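Local coordinates for protein probable fumarate reductase Ifc3 (Shewanella frigidimarina, PDB 1QO8) that reduces fumarate to succinate in vitro, essentially in that direction alone, using one FAD and four covalently attached c-type hemes per subunit, at residues D266-V278 and A287-I299. Sequence-based numbering, arbitrary orientation.
Sequences DTRLNSRVVKLVV and AVVHGKHTGYYMI. With FAD (flavin-adenine dinucleotide), chain G.
Strands 271-278 and 287-291 pair antiparallel, their axes 4.4 Å apart at the closest; Arg-272 and His-290 form a hydrogen-bonded pair, and Val-274 and Lys-275 both face Val-288. That one-residue shift defines a classic beta bulge, in which Val-288 accepts from Val-274 N through its O (2.7 Å, N-H...O 179°) and donates through its N to Lys-275 O. A chi1 of -70° puts Val-274 CG1 anti to the carbonyl carbon and leaves CG2 between the backbone N and the carbonyl carbon; CG2 lies 3.8 Å from Val-288 CG1 and also meets the ring edge of Tyr-296. Farther along, Val-277 CG1 and Met-298 CE meet tip to tip at 3.8 Å, the methionine extended to reach across from strand 295-299, which pairs with the far side of 287-291.

Arg-268 crosses to strand 295-299 too: its NH1 donates to Tyr-297 OH (3.1 Å), which lies in the guanidinium plane, and that plane and the Tyr-297 ring are 32° apart. Water 2 links Tyr-297 OH to Ser-271 OG, while NH1 also salt-bridges Glu-120; replacing Arg-268 by an alanine would probably leave that carboxylate without its counter-charge and the tyrosine hydroxyl without its guanidinium donor. At the turn, Lys-292 N bonds to Asn-270 O, and water 1 joins Asn-270 OD1 to Lys-292 NZ, which salt-bridges Glu-29.

Val-273 turns its backbone to FAD: its N donates to N1A (3.0 Å) and its O accepts from N6A (2.8 Å), so this strand reads the adenine edge by main-chain atoms. The hairpin belongs to a mixed four-stranded sheet in the FAD-binding domain. Helix 107-115 packs on the side bearing Lys-275, Val-288 and Tyr-296, whereas Val-273 and Leu-276 touch Met-343 of helix 339-346, and Arg-268 packs against strand 147-150 of the parallel sheet.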
loop_
_atom_site.group_PDB
_atom_site.type_symbol
_atom_site.label_atom_id
_atom_site.label_comp_id
_atom_site.label_asym_id
_atom_site.label_seq_id
_atom_site.Cartn_x
_atom_site.Cartn_y
_atom_site.Cartn_z
ATOM N N ASP A 266 2.129 -27.485 22.435
ATOM C CA ASP A 266 2.353 -28.220 21.199
ATOM C C ASP A 266 1.939 -27.360 20.008
ATOM O O ASP A 266 0.806 -26.825 20.051
ATOM C CB ASP A 266 1.638 -29.572 21.259
ATOM C CG ASP A 266 2.321 -30.460 22.316
ATOM O OD1 ASP A 266 3.383 -30.061 22.890
ATOM O OD2 ASP A 266 1.778 -31.566 22.553
ATOM N N THR A 267 2.672 -27.272 18.920
ATOM C CA THR A 267 2.113 -26.596 17.761
ATOM C C THR A 267 0.984 -27.370 17.087
ATOM O O THR A 267 1.141 -28.564 16.776
ATOM C CB THR A 267 3.258 -26.246 16.813
ATOM O OG1 THR A 267 2.786 -25.833 15.484
ATOM C CG2 THR A 267 4.020 -27.524 16.752
ATOM N N ARG A 268 -0.121 -26.727 16.722
ATOM C CA ARG A 268 -1.079 -27.405 15.841
ATOM C C ARG A 268 -0.677 -27.134 14.404
ATOM O O ARG A 268 -0.891 -26.019 13.954
ATOM C CB ARG A 268 -2.469 -26.861 16.113
ATOM C CG ARG A 268 -3.767 -27.566 16.085
ATOM C CD ARG A 268 -4.945 -26.768 16.754
ATOM N NE ARG A 268 -5.000 -26.987 18.200
ATOM C CZ ARG A 268 -6.181 -26.853 18.882
ATOM N NH1 ARG A 268 -7.269 -26.465 18.207
ATOM N NH2 ARG A 268 -6.287 -27.086 20.180
ATOM N N LEU A 269 -0.304 -28.120 13.638
ATOM C CA LEU A 269 0.187 -28.066 12.292
ATOM C C LEU A 269 -0.980 -28.181 11.343
ATOM O O LEU A 269 -2.120 -28.517 11.694
ATOM C CB LEU A 269 1.227 -29.197 12.166
ATOM C CG LEU A 269 2.524 -28.998 13.025
ATOM C CD1 LEU A 269 3.362 -30.259 13.064
ATOM C CD2 LEU A 269 3.266 -27.795 12.515
ATOM N N ASN A 270 -0.700 -27.905 10.077
ATOM C CA ASN A 270 -1.650 -27.922 8.949
ATOM C C ASN A 270 -2.976 -27.263 9.398
ATOM O O ASN A 270 -4.057 -27.699 9.004
ATOM C CB ASN A 270 -1.834 -29.322 8.444
ATOM C CG ASN A 270 -0.548 -30.109 8.337
ATOM O OD1 ASN A 270 0.338 -29.814 7.487
ATOM N ND2 ASN A 270 -0.402 -31.199 9.142
ATOM N N SER A 271 -2.875 -26.125 10.071
ATOM C CA SER A 271 -3.970 -25.313 10.579
ATOM C C SER A 271 -3.756 -23.848 10.151
ATOM O O SER A 271 -2.988 -23.103 10.771
ATOM C CB SER A 271 -3.885 -25.374 12.131
ATOM O OG SER A 271 -4.039 -26.771 12.406
ATOM N N ARG A 272 -4.417 -23.478 9.073
ATOM C CA ARG A 272 -4.377 -22.130 8.557
ATOM C C ARG A 272 -5.491 -21.222 9.103
ATOM O O ARG A 272 -6.725 -21.464 8.940
ATOM C CB ARG A 272 -4.478 -22.180 7.022
ATOM C CG ARG A 272 -4.391 -20.764 6.454
ATOM C CD ARG A 272 -4.372 -20.942 4.935
ATOM N NE ARG A 272 -3.882 -19.717 4.352
ATOM C CZ ARG A 272 -4.028 -19.419 3.057
ATOM N NH1 ARG A 272 -4.605 -20.265 2.222
ATOM N NH2 ARG A 272 -3.554 -18.246 2.633
ATOM N N VAL A 273 -5.000 -20.147 9.716
ATOM C CA VAL A 273 -5.916 -19.129 10.201
ATOM C C VAL A 273 -6.354 -18.308 8.962
ATOM O O VAL A 273 -5.479 -17.952 8.152
ATOM C CB VAL A 273 -5.281 -18.209 11.243
ATOM C CG1 VAL A 273 -6.238 -17.012 11.470
ATOM C CG2 VAL A 273 -5.011 -18.930 12.560
ATOM N N VAL A 274 -7.670 -18.153 8.820
ATOM C CA VAL A 274 -8.253 -17.499 7.654
ATOM C C VAL A 274 -9.082 -16.261 7.907
ATOM O O VAL A 274 -9.435 -15.471 7.038
ATOM C CB VAL A 274 -9.074 -18.516 6.881
ATOM C CG1 VAL A 274 -8.277 -19.580 6.168
ATOM C CG2 VAL A 274 -10.147 -19.210 7.786
ATOM N N LYS A 275 -9.423 -15.929 9.170
ATOM C CA LYS A 275 -10.162 -14.756 9.508
ATOM C C LYS A 275 -9.996 -14.393 10.963
ATOM O O LYS A 275 -9.850 -15.307 11.766
ATOM C CB LYS A 275 -11.675 -15.064 9.233
ATOM C CG LYS A 275 -12.412 -13.720 9.187
ATOM C CD LYS A 275 -13.883 -13.888 8.838
ATOM C CE LYS A 275 -14.291 -12.580 8.150
ATOM N NZ LYS A 275 -15.203 -11.790 9.029
ATOM N N LEU A 276 -9.872 -13.157 11.329
ATOM C CA LEU A 276 -9.901 -12.770 12.734
ATOM C C LEU A 276 -11.386 -12.414 13.027
ATOM O O LEU A 276 -12.040 -11.759 12.197
ATOM C CB LEU A 276 -9.022 -11.554 12.999
ATOM C CG LEU A 276 -7.520 -11.679 12.625
ATOM C CD1 LEU A 276 -6.864 -10.307 12.491
ATOM C CD2 LEU A 276 -6.763 -12.516 13.644
ATOM N N VAL A 277 -11.871 -12.821 14.175
ATOM C CA VAL A 277 -13.321 -12.670 14.461
ATOM C C VAL A 277 -13.391 -11.478 15.401
ATOM O O VAL A 277 -12.740 -11.441 16.440
ATOM C CB VAL A 277 -13.912 -13.897 15.164
ATOM C CG1 VAL A 277 -15.462 -13.764 15.392
ATOM C CG2 VAL A 277 -13.575 -15.130 14.344
ATOM N N VAL A 278 -14.130 -10.462 14.990
ATOM C CA VAL A 278 -14.275 -9.289 15.891
ATOM C C VAL A 278 -15.702 -9.261 16.446
ATOM O O VAL A 278 -16.629 -9.635 15.711
ATOM C CB VAL A 278 -13.951 -8.049 15.044
ATOM C CG1 VAL A 278 -14.334 -6.741 15.715
ATOM C CG2 VAL A 278 -12.449 -8.074 14.699
ATOM N N ALA A 287 -10.629 -16.600 16.006
ATOM C CA ALA A 287 -10.167 -16.599 14.614
ATOM C C ALA A 287 -10.683 -17.889 14.035
ATOM O O ALA A 287 -10.825 -18.819 14.834
ATOM C CB ALA A 287 -8.610 -16.658 14.689
ATOM N N VAL A 288 -11.009 -17.926 12.769
ATOM C CA VAL A 288 -11.373 -19.143 12.098
ATOM C C VAL A 288 -10.121 -19.771 11.499
ATOM O O VAL A 288 -9.313 -19.129 10.773
ATOM C CB VAL A 288 -12.361 -18.844 10.965
ATOM C CG1 VAL A 288 -12.844 -20.146 10.327
ATOM C CG2 VAL A 288 -13.584 -18.038 11.490
ATOM N N VAL A 289 -9.975 -21.031 11.855
ATOM C CA VAL A 289 -8.975 -21.969 11.447
ATOM C C VAL A 289 -9.551 -22.948 10.409
ATOM O O VAL A 289 -10.632 -23.520 10.540
ATOM C CB VAL A 289 -8.491 -22.843 12.619
ATOM C CG1 VAL A 289 -7.370 -23.788 12.151
ATOM C CG2 VAL A 289 -8.010 -21.999 13.757
ATOM N N HIS A 290 -8.850 -23.065 9.281
ATOM C CA HIS A 290 -9.022 -24.176 8.379
ATOM C C HIS A 290 -7.955 -25.233 8.624
ATOM O O HIS A 290 -6.789 -25.016 8.296
ATOM C CB HIS A 290 -9.026 -23.664 6.946
ATOM C CG HIS A 290 -9.198 -24.794 5.989
ATOM N ND1 HIS A 290 -8.875 -24.633 4.695
ATOM C CD2 HIS A 290 -9.640 -26.068 6.110
ATOM C CE1 HIS A 290 -9.089 -25.760 4.019
ATOM N NE2 HIS A 290 -9.580 -26.628 4.858
ATOM N N GLY A 291 -8.392 -26.325 9.267
ATOM C CA GLY A 291 -7.541 -27.447 9.590
ATOM C C GLY A 291 -7.683 -28.402 8.432
ATOM O O GLY A 291 -8.815 -28.569 7.911
ATOM N N LYS A 292 -6.554 -29.038 8.089
ATOM C CA LYS A 292 -6.579 -29.938 6.929
ATOM C C LYS A 292 -7.617 -31.058 7.098
ATOM O O LYS A 292 -8.103 -31.550 6.083
ATOM C CB LYS A 292 -5.164 -30.567 6.881
ATOM C CG LYS A 292 -5.003 -31.724 5.885
ATOM C CD LYS A 292 -3.515 -32.152 5.866
ATOM C CE LYS A 292 -3.257 -33.196 4.748
ATOM N NZ LYS A 292 -1.825 -33.683 5.018
ATOM N N HIS A 293 -7.694 -31.622 8.279
ATOM C CA HIS A 293 -8.570 -32.826 8.424
ATOM C C HIS A 293 -9.919 -32.413 9.007
ATOM O O HIS A 293 -10.981 -32.825 8.643
ATOM C CB HIS A 293 -7.864 -33.844 9.387
ATOM C CG HIS A 293 -6.736 -34.407 8.533
ATOM N ND1 HIS A 293 -5.385 -34.324 8.827
ATOM C CD2 HIS A 293 -6.806 -35.026 7.350
ATOM C CE1 HIS A 293 -4.705 -34.902 7.852
ATOM N NE2 HIS A 293 -5.550 -35.310 6.927
ATOM N N THR A 294 -9.838 -31.480 9.951
ATOM C CA THR A 294 -11.038 -31.144 10.719
ATOM C C THR A 294 -11.878 -30.093 10.008
ATOM O O THR A 294 -13.048 -30.001 10.278
ATOM C CB THR A 294 -10.591 -30.659 12.092
ATOM O OG1 THR A 294 -10.048 -29.378 12.037
ATOM C CG2 THR A 294 -9.581 -31.616 12.668
ATOM N N GLY A 295 -11.300 -29.324 9.076
ATOM C CA GLY A 295 -12.111 -28.346 8.354
ATOM C C GLY A 295 -12.074 -27.039 9.119
ATOM O O GLY A 295 -11.153 -26.766 9.926
ATOM N N TYR A 296 -13.125 -26.249 8.959
ATOM C CA TYR A 296 -13.185 -24.898 9.486
ATOM C C TYR A 296 -13.794 -24.897 10.850
ATOM O O TYR A 296 -14.858 -25.525 11.040
ATOM C CB TYR A 296 -13.987 -23.964 8.595
ATOM C CG TYR A 296 -13.347 -23.688 7.242
ATOM C CD1 TYR A 296 -13.414 -24.609 6.203
ATOM C CD2 TYR A 296 -12.669 -22.503 7.022
ATOM C CE1 TYR A 296 -12.827 -24.306 4.995
ATOM C CE2 TYR A 296 -12.097 -22.198 5.804
ATOM C CZ TYR A 296 -12.158 -23.100 4.810
ATOM O OH TYR A 296 -11.601 -22.837 3.590
ATOM N N TYR A 297 -13.210 -24.167 11.763
ATOM C CA TYR A 297 -13.727 -24.097 13.128
ATOM C C TYR A 297 -13.235 -22.817 13.783
ATOM O O TYR A 297 -12.238 -22.254 13.274
ATOM C CB TYR A 297 -13.311 -25.260 13.985
ATOM C CG TYR A 297 -11.866 -25.407 14.358
ATOM C CD1 TYR A 297 -10.985 -25.942 13.415
ATOM C CD2 TYR A 297 -11.393 -25.030 15.591
ATOM C CE1 TYR A 297 -9.633 -26.083 13.734
ATOM C CE2 TYR A 297 -10.053 -25.170 15.906
ATOM C CZ TYR A 297 -9.183 -25.703 14.958
ATOM O OH TYR A 297 -7.871 -25.876 15.271
ATOM N N MET A 298 -13.808 -22.421 14.890
ATOM C CA MET A 298 -13.468 -21.138 15.475
ATOM C C MET A 298 -12.858 -21.493 16.829
ATOM O O MET A 298 -13.394 -22.348 17.514
ATOM C CB MET A 298 -14.593 -20.130 15.694
ATOM C CG MET A 298 -14.358 -18.934 16.611
ATOM S SD MET A 298 -15.749 -17.731 16.582
ATOM C CE MET A 298 -15.257 -16.657 17.916
ATOM N N ILE A 299 -11.774 -20.779 17.123
ATOM C CA ILE A 299 -11.174 -20.776 18.428
ATOM C C ILE A 299 -11.501 -19.401 19.040
ATOM O O ILE A 299 -11.194 -18.447 18.365
ATOM C CB ILE A 299 -9.634 -20.929 18.368
ATOM C CG1 ILE A 299 -9.218 -22.256 17.737
ATOM C CG2 ILE A 299 -8.972 -20.744 19.711
ATOM C CD1 ILE A 299 -7.725 -22.333 17.394
HETATM P PA FAD G . 8.463 -16.764 9.810
HETATM O O1A FAD G . 9.690 -17.415 10.370
HETATM O O2A FAD G . 8.216 -16.776 8.477
HETATM O O5B FAD G . 7.346 -17.768 10.271
HETATM C C5B FAD G . 5.893 -17.484 10.130
HETATM C C4B FAD G . 5.092 -18.834 10.490
HETATM O O4B FAD G . 3.647 -18.429 10.316
HETATM C C3B FAD G . 5.287 -19.922 9.383
HETATM O O3B FAD G . 5.820 -21.123 9.716
HETATM C C2B FAD G . 3.993 -19.835 8.495
HETATM O O2B FAD G . 3.582 -21.085 7.888
HETATM C C1B FAD G . 3.002 -19.525 9.554
HETATM N N9A FAD G . 1.791 -18.873 9.039
HETATM C C8A FAD G . 1.676 -17.954 8.026
HETATM N N7A FAD G . 0.433 -17.673 7.751
HETATM C C5A FAD G . -0.332 -18.439 8.625
HETATM C C6A FAD G . -1.770 -18.649 8.770
HETATM N N6A FAD G . -2.674 -18.040 8.053
HETATM N N1A FAD G . -2.113 -19.485 9.781
HETATM C C2A FAD G . -1.202 -20.215 10.509
HETATM N N3A FAD G . 0.142 -20.096 10.424
HETATM C C4A FAD G . 0.492 -19.216 9.448
HETATM N N1 FAD G . 17.231 -12.011 9.040
HETATM C C2 FAD G . 18.147 -11.787 9.944
HETATM O O2 FAD G . 18.150 -10.953 10.789
HETATM N N3 FAD G . 19.337 -12.570 10.037
HETATM C C4 FAD G . 19.448 -13.599 9.108
HETATM O O4 FAD G . 20.442 -14.268 9.094
HETATM C C4X FAD G . 18.438 -13.784 8.069
HETATM N N5 FAD G . 18.593 -14.740 7.140
HETATM C C5X FAD G . 17.628 -14.978 6.220
HETATM C C6 FAD G . 17.848 -16.002 5.288
HETATM C C7 FAD G . 16.885 -16.274 4.347
HETATM C C7M FAD G . 17.040 -17.350 3.321
HETATM C C8 FAD G . 15.658 -15.517 4.380
HETATM C C8M FAD G . 14.571 -15.853 3.405
HETATM C C9 FAD G . 15.428 -14.536 5.310
HETATM C C9A FAD G . 16.385 -14.234 6.250
HETATM N N10 FAD G . 16.279 -13.229 7.231
HETATM C C10 FAD G . 17.251 -12.983 8.123
HETATM C "C1'" FAD G . 14.932 -12.674 7.578
HETATM C "C2'" FAD G . 14.405 -13.346 8.890
HETATM O "O2'" FAD G . 14.819 -14.739 8.681
HETATM C "C3'" FAD G . 12.864 -13.382 8.741
HETATM O "O3'" FAD G . 12.337 -12.055 8.611
HETATM C "C4'" FAD G . 12.290 -13.711 10.160
HETATM O "O4'" FAD G . 12.727 -15.084 10.395
HETATM C "C5'" FAD G . 10.728 -13.739 9.992
HETATM O "O5'" FAD G . 10.253 -14.464 11.292
HETATM P P FAD G . 8.762 -14.602 11.655
HETATM O O1P FAD G . 8.766 -15.312 12.989
HETATM O O2P FAD G . 8.268 -13.305 11.527
HETATM O O3P FAD G . 8.213 -15.337 10.533
HETATM O O HOH W 1 0.564 -31.658 5.178
HETATM O O HOH W 2 -6.444 -27.452 13.526
#